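Local atomic coordinates of probable glutaredoxin ssr2061 (Synechocystis sp., PDB entry 4MJE), a protein that belongs to the glutaredoxin family and probably reduces disulfides of small molecules and proteins, drawing on glutathione, glutathione reductase and NADPH. Residues 17-22 / 44-49; 21-26 / 66-71. The protein carries 1 engineered substitution. All coordinates share one frame; numbering follows the deposited sequence.

Contact 1: residues 17-22 / 44-49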
loop_
_atom_site.group_PDB
_atom_site.type_symbol
_atom_site.label_atom_id
_atom_site.label_comp_id
_atom_site.label_asym_id
_atom_site.label_seq_id
_atom_site.Cartn_x
_atom_site.Cartn_y
_atom_site.Cartn_z
ATOM N N LYS A 17 7.365 3.231 0.289
ATOM C CA LYS A 17 6.989 2.157 1.197
ATOM C C LYS A 17 5.468 1.972 1.081
ATOM O O LYS A 17 4.696 2.836 1.516
ATOM C CB LYS A 17 7.424 2.556 2.612
ATOM C CG LYS A 17 7.145 1.529 3.677
ATOM C CD LYS A 17 7.365 2.137 5.044
ATOM C CE LYS A 17 7.036 1.177 6.151
ATOM N NZ LYS A 17 7.156 1.835 7.478
ATOM N N ILE A 18 5.047 0.869 0.472
ATOM C CA ILE A 18 3.640 0.600 0.224
ATOM C C ILE A 18 3.241 -0.657 0.975
ATOM O O ILE A 18 3.851 -1.709 0.803
ATOM C CB ILE A 18 3.357 0.439 -1.278
ATOM C CG1 ILE A 18 3.794 1.707 -2.030
ATOM C CG2 ILE A 18 1.883 0.162 -1.516
ATOM C CD1 ILE A 18 3.830 1.577 -3.536
ATOM N N GLU A 19 2.229 -0.537 1.838
ATOM C CA GLU A 19 1.792 -1.622 2.710
ATOM C C GLU A 19 0.298 -1.833 2.576
ATOM O O GLU A 19 -0.472 -0.863 2.547
ATOM C CB GLU A 19 2.075 -1.308 4.178
ATOM C CG GLU A 19 3.523 -1.009 4.494
ATOM C CD GLU A 19 3.665 -0.336 5.838
ATOM O OE1 GLU A 19 3.947 -1.030 6.840
ATOM O OE2 GLU A 19 3.485 0.894 5.909
ATOM N N ILE A 20 -0.101 -3.094 2.514
ATOM C CA ILE A 20 -1.522 -3.415 2.546
ATOM C C ILE A 20 -1.775 -4.607 3.455
ATOM O O ILE A 20 -1.121 -5.644 3.317
ATOM C CB ILE A 20 -2.088 -3.684 1.121
ATOM C CG1 ILE A 20 -3.596 -3.940 1.199
ATOM C CG2 ILE A 20 -1.354 -4.822 0.396
ATOM C CD1 ILE A 20 -4.291 -3.985 -0.124
ATOM N N TYR A 21 -2.682 -4.416 4.418
ATOM C CA TYR A 21 -3.138 -5.472 5.305
ATOM C C TYR A 21 -4.377 -6.142 4.704
ATOM O O TYR A 21 -5.313 -5.464 4.261
ATOM C CB TYR A 21 -3.519 -4.946 6.693
ATOM C CG TYR A 21 -2.461 -4.241 7.509
ATOM C CD1 TYR A 21 -1.928 -4.824 8.652
ATOM C CD2 TYR A 21 -2.068 -2.940 7.202
ATOM C CE1 TYR A 21 -1.004 -4.143 9.437
ATOM C CE2 TYR A 21 -1.148 -2.265 7.982
ATOM C CZ TYR A 21 -0.635 -2.867 9.081
ATOM O OH TYR A 21 0.252 -2.170 9.866
ATOM N N THR A 22 -4.381 -7.472 4.690
ATOM C CA THR A 22 -5.433 -8.205 4.000
ATOM C C THR A 22 -5.840 -9.478 4.736
ATOM O O THR A 22 -5.109 -9.998 5.579
ATOM C CB THR A 22 -4.951 -8.694 2.624
ATOM O OG1 THR A 22 -3.899 -9.629 2.831
ATOM C CG2 THR A 22 -4.458 -7.582 1.739
ATOM N N GLN A 44 4.371 -4.451 -0.017
ATOM C CA GLN A 44 4.377 -5.479 1.025
ATOM C C GLN A 44 2.935 -5.745 1.446
ATOM O O GLN A 44 2.188 -4.813 1.787
ATOM C CB GLN A 44 5.207 -4.996 2.218
ATOM C CG GLN A 44 5.627 -6.085 3.175
ATOM C CD GLN A 44 6.671 -7.012 2.604
ATOM O OE1 GLN A 44 7.262 -6.736 1.559
ATOM N NE2 GLN A 44 6.926 -8.114 3.303
ATOM N N GLU A 45 2.540 -7.010 1.415
ATOM C CA GLU A 45 1.212 -7.406 1.853
ATOM C C GLU A 45 1.329 -8.118 3.193
ATOM O O GLU A 45 2.058 -9.103 3.330
ATOM C CB GLU A 45 0.575 -8.356 0.835
ATOM C CG GLU A 45 -0.747 -8.965 1.319
ATOM C CD GLU A 45 -1.313 -10.046 0.425
ATOM O OE1 GLU A 45 -0.645 -10.504 -0.542
ATOM O OE2 GLU A 45 -2.464 -10.461 0.687
ATOM N N TYR A 46 0.602 -7.604 4.180
ATOM C CA TYR A 46 0.520 -8.256 5.474
ATOM C C TYR A 46 -0.761 -9.090 5.436
ATOM O O TYR A 46 -1.844 -8.589 5.680
ATOM C CB TYR A 46 0.467 -7.211 6.582
ATOM C CG TYR A 46 1.590 -6.223 6.559
ATOM C CD1 TYR A 46 2.900 -6.620 6.298
ATOM C CD2 TYR A 46 1.367 -4.892 6.817
ATOM C CE1 TYR A 46 3.945 -5.716 6.304
ATOM C CE2 TYR A 46 2.395 -3.992 6.810
ATOM C CZ TYR A 46 3.690 -4.406 6.561
ATOM O OH TYR A 46 4.753 -3.538 6.568
ATOM N N CYS A 47 -0.633 -10.344 5.028
ATOM C CA CYS A 47 -1.773 -11.218 5.033
ATOM C C CYS A 47 -1.969 -11.776 6.427
ATOM O O CYS A 47 -1.143 -12.542 6.934
ATOM C CB CYS A 47 -1.607 -12.314 3.995
ATOM S SG CYS A 47 -2.949 -13.446 3.918
ATOM N N ILE A 48 -3.070 -11.366 7.043
ATOM C CA ILE A 48 -3.268 -11.624 8.457
ATOM C C ILE A 48 -4.445 -12.552 8.709
ATOM O O ILE A 48 -5.022 -12.517 9.802
ATOM C CB ILE A 48 -3.373 -10.290 9.269
ATOM C CG1 ILE A 48 -4.556 -9.430 8.818
ATOM C CG2 ILE A 48 -2.076 -9.489 9.117
ATOM C CD1 ILE A 48 -4.863 -8.240 9.760
ATOM N N ASP A 49 -4.751 -13.430 7.744
ATOM C CA ASP A 49 -5.774 -14.477 7.925
ATOM C C ASP A 49 -5.658 -15.109 9.308
ATOM O O ASP A 49 -4.614 -15.655 9.657
ATOM C CB ASP A 49 -5.614 -15.631 6.918
ATOM C CG ASP A 49 -5.805 -15.222 5.483
ATOM O OD1 ASP A 49 -5.772 -14.029 5.158
ATOM O OD2 ASP A 49 -5.993 -16.136 4.658
#
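Tyr46 meets Tyr21 and Glu19 on the same face of the sheet. Its CD2 corner stands over the centre of the Tyr21 ring, 3.6 Å from Tyr21 CE1; with centroids 4.9 Å apart and planes at 68°, this is a T-shaped pair in which Tyr21 offers its face. At the far end, Tyr46 OH donates to Glu19 OE1 (2.6 Å) on the lone pair anti to the other oxygen. A chi1 of -55° keeps Tyr46 CG anti to the carbonyl carbon, which lays the ring back past Tyr21 toward Glu19. A leucine here would probably leave Glu19 OE1 without this donor and the Tyr21 face without the aromatic edge now over it. On the other face, Thr22 OG1 donates to Glu45 OE2 at 2.7 Å, met by the extended glutamate chain. In the second shell, Arg61 forms a salt bridge with Glu19 OE2 and hydrogen-bonds Tyr21 OH, tying down both partners of Tyr46. Between the two segments five backbone bonds alternate, from Gln44 N to Ile18 O (2.9 Å) through to Ile48 N, just past strand 44-47, to Thr22 O. This parallel pairing, joined through helix 27-39, is the beta-alpha-beta unit that opens the thioredoxin fold.

Contact 2: residues 21-26 / 66-71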
loop_
_atom_site.group_PDB
_atom_site.type_symbol
_atom_site.label_atom_id
_atom_site.label_comp_id
_atom_site.label_asym_id
_atom_site.label_seq_id
_atom_site.Cartn_x
_atom_site.Cartn_y
_atom_site.Cartn_z
ATOM N N TYR A 21 -2.682 -4.416 4.418
ATOM C CA TYR A 21 -3.138 -5.472 5.305
ATOM C C TYR A 21 -4.377 -6.142 4.704
ATOM O O TYR A 21 -5.313 -5.464 4.261
ATOM C CB TYR A 21 -3.519 -4.946 6.693
ATOM C CG TYR A 21 -2.461 -4.241 7.509
ATOM C CD1 TYR A 21 -1.928 -4.824 8.652
ATOM C CD2 TYR A 21 -2.068 -2.940 7.202
ATOM C CE1 TYR A 21 -1.004 -4.143 9.437
ATOM C CE2 TYR A 21 -1.148 -2.265 7.982
ATOM C CZ TYR A 21 -0.635 -2.867 9.081
ATOM O OH TYR A 21 0.252 -2.170 9.866
ATOM N N THR A 22 -4.381 -7.472 4.690
ATOM C CA THR A 22 -5.433 -8.205 4.000
ATOM C C THR A 22 -5.840 -9.478 4.736
ATOM O O THR A 22 -5.109 -9.998 5.579
ATOM C CB THR A 22 -4.951 -8.694 2.624
ATOM O OG1 THR A 22 -3.899 -9.629 2.831
ATOM C CG2 THR A 22 -4.458 -7.582 1.739
ATOM N N TRP A 23 -7.022 -9.981 4.367
ATOM C CA TRP A 23 -7.276 -11.410 4.375
ATOM C C TRP A 23 -7.219 -11.854 2.911
ATOM O O TRP A 23 -7.742 -11.178 2.031
ATOM C CB TRP A 23 -8.633 -11.745 5.019
ATOM C CG TRP A 23 -8.565 -11.919 6.496
ATOM C CD1 TRP A 23 -7.573 -11.480 7.325
ATOM C CD2 TRP A 23 -9.529 -12.588 7.330
ATOM N NE1 TRP A 23 -7.855 -11.837 8.623
ATOM C CE2 TRP A 23 -9.048 -12.520 8.649
ATOM C CE3 TRP A 23 -10.753 -13.231 7.087
ATOM C CZ2 TRP A 23 -9.739 -13.078 9.724
ATOM C CZ3 TRP A 23 -11.440 -13.767 8.158
ATOM C CH2 TRP A 23 -10.934 -13.687 9.455
ATOM N N SER A 24 -6.553 -12.976 2.663
ATOM C CA SER A 24 -6.265 -13.440 1.309
ATOM C C SER A 24 -7.519 -13.616 0.474
ATOM O O SER A 24 -7.524 -13.387 -0.742
ATOM C CB SER A 24 -5.493 -14.762 1.352
ATOM O OG SER A 24 -6.226 -15.760 2.006
ATOM N N THR A 25 -8.601 -14.030 1.128
ATOM C CA THR A 25 -9.840 -14.402 0.447
ATOM C C THR A 25 -10.951 -13.360 0.603
ATOM O O THR A 25 -12.094 -13.601 0.222
ATOM C CB THR A 25 -10.324 -15.762 0.962
ATOM O OG1 THR A 25 -10.269 -15.755 2.393
ATOM C CG2 THR A 25 -9.437 -16.888 0.431
ATOM N N CYS A 26 -10.623 -12.203 1.153
ATOM C CA CYS A 26 -11.590 -11.111 1.225
ATOM C C CYS A 26 -11.715 -10.452 -0.142
ATOM O O CYS A 26 -10.703 -10.096 -0.751
ATOM C CB CYS A 26 -11.120 -10.106 2.268
ATOM S SG CYS A 26 -11.919 -8.461 2.148
ATOM N N ARG A 66 -10.749 -1.947 11.976
ATOM C CA ARG A 66 -10.435 -3.358 11.769
ATOM C C ARG A 66 -11.004 -3.872 10.454
ATOM O O ARG A 66 -10.855 -5.053 10.132
ATOM C CB ARG A 66 -10.961 -4.193 12.930
ATOM C CG ARG A 66 -10.250 -3.895 14.230
ATOM C CD ARG A 66 -10.831 -4.664 15.380
ATOM N NE ARG A 66 -10.129 -4.314 16.609
ATOM C CZ ARG A 66 -10.429 -3.268 17.378
ATOM N NH1 ARG A 66 -11.449 -2.470 17.095
ATOM N NH2 ARG A 66 -9.705 -3.029 18.461
ATOM N N SER A 67 -11.663 -3.003 9.693
ATOM C CA SER A 67 -12.124 -3.378 8.353
ATOM C C SER A 67 -10.909 -3.660 7.474
ATOM O O SER A 67 -9.805 -3.166 7.754
ATOM C CB SER A 67 -13.001 -2.278 7.744
ATOM O OG SER A 67 -12.274 -1.065 7.584
ATOM N N LEU A 68 -11.111 -4.444 6.418
ATOM C CA LEU A 68 -10.037 -4.804 5.497
ATOM C C LEU A 68 -10.403 -4.405 4.076
ATOM O O LEU A 68 -11.563 -4.388 3.703
ATOM C CB LEU A 68 -9.804 -6.316 5.530
ATOM C CG LEU A 68 -9.330 -6.876 6.865
ATOM C CD1 LEU A 68 -9.364 -8.387 6.836
ATOM C CD2 LEU A 68 -7.939 -6.347 7.179
ATOM N N PRO A 69 -9.415 -4.076 3.252
ATOM C CA PRO A 69 -7.998 -3.932 3.574
ATOM C C PRO A 69 -7.712 -2.591 4.243
ATOM O O PRO A 69 -8.567 -1.712 4.289
ATOM C CB PRO A 69 -7.337 -3.959 2.189
ATOM C CG PRO A 69 -8.343 -3.324 1.325
ATOM C CD PRO A 69 -9.674 -3.825 1.826
ATOM N N GLN A 70 -6.478 -2.418 4.717
ATOM C CA GLN A 70 -5.975 -1.086 5.099
ATOM C C GLN A 70 -4.647 -0.864 4.381
ATOM O O GLN A 70 -3.775 -1.740 4.389
ATOM C CB GLN A 70 -5.798 -0.934 6.619
ATOM C CG GLN A 70 -7.086 -1.122 7.422
ATOM C CD GLN A 70 -8.102 -0.050 7.149
ATOM O OE1 GLN A 70 -7.763 1.031 6.659
ATOM N NE2 GLN A 70 -9.364 -0.338 7.448
ATOM N N ILE A 71 -4.519 0.295 3.760
ATOM C CA ILE A 71 -3.393 0.626 2.911
ATOM C C ILE A 71 -2.669 1.843 3.442
ATOM O O ILE A 71 -3.293 2.806 3.836
ATOM C CB ILE A 71 -3.891 0.907 1.473
ATOM C CG1 ILE A 71 -4.544 -0.352 0.897
ATOM C CG2 ILE A 71 -2.764 1.379 0.564
ATOM C CD1 ILE A 71 -5.620 -0.067 -0.106
#
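Leu68 lays its CD1 methyl over the five-membered ring of Trp23, 3.6 Å from Trp23 CD1. The methyl lies 3.9 Å from that ring's centroid and 26° off its normal, which qualifies as a CH-pi contact over the face. In Leu68, chi1 (-63°) sets CG anti to the carbonyl carbon and chi2 (170°) then sends CD1 to the indole and CD2 to within 4.0 Å of Tyr21 O. Trp23 NE1 also makes a weak hydrogen bond to Ile48 O. Next along the chain, Pro69 follows a cis peptide bond and brings its CB to 3.3 Å from Tyr21 O. The antiparallel, hydrogen-bonded pair Tyr21-Gln70 then forms: Tyr21 N to Gln70 O, at 2.9 Å, is the straighter bond, whereas the return bond from Gln70 N to Tyr21 O is longer, at 3.3 Å, and more bent. Gln70 O also lies at the edge of the Tyr21 ring. The Gln70 side chain folds back at chi2, and its NE2 donates to Ser67 O at 2.9 Å, approaching from above the carbonyl plane, while OE1 accepts from His77 NE2. Both ends of the amide are thus engaged, which should restrict its rotation and ties it to the loop ahead of Pro69. The CB of Cys26, at the N-cap of helix 27-39, is directed toward segment 66-71, with SG 4.4 Å from Leu68 O, beyond hydrogen-bonding distance. Contact with Leu68 is therefore apolar or loose, and the backbone bonds carry the polar load. This places the cis-proline loop beside Cys26 of the probable redox-active CxxC pair, as in other glutaredoxins, where that loop borders the glutathione site.

From the N terminus, strand 18-22 enters both contacts. Contact 1 closes the shorter loop, returning the chain after helix 27-39 to lay strand 44-47 alongside it in parallel. Contact 2 closes a longer loop that also takes in strand 44-47 and helix 52-61, and brings strand 70-73 up antiparallel on the other edge of strand 18-22. The two spans are staggered rather than nested: 17-49 begins and ends earlier than 21-71, and they share Tyr21 and Thr22. Strand 18-22 is therefore flanked on both sides. Past its end the contacts meet again, where Asp49 OD2 lies 2.7 Å from Ser24 OG, a probable hydrogen bond joining the loops after strands 44-47 and 18-22.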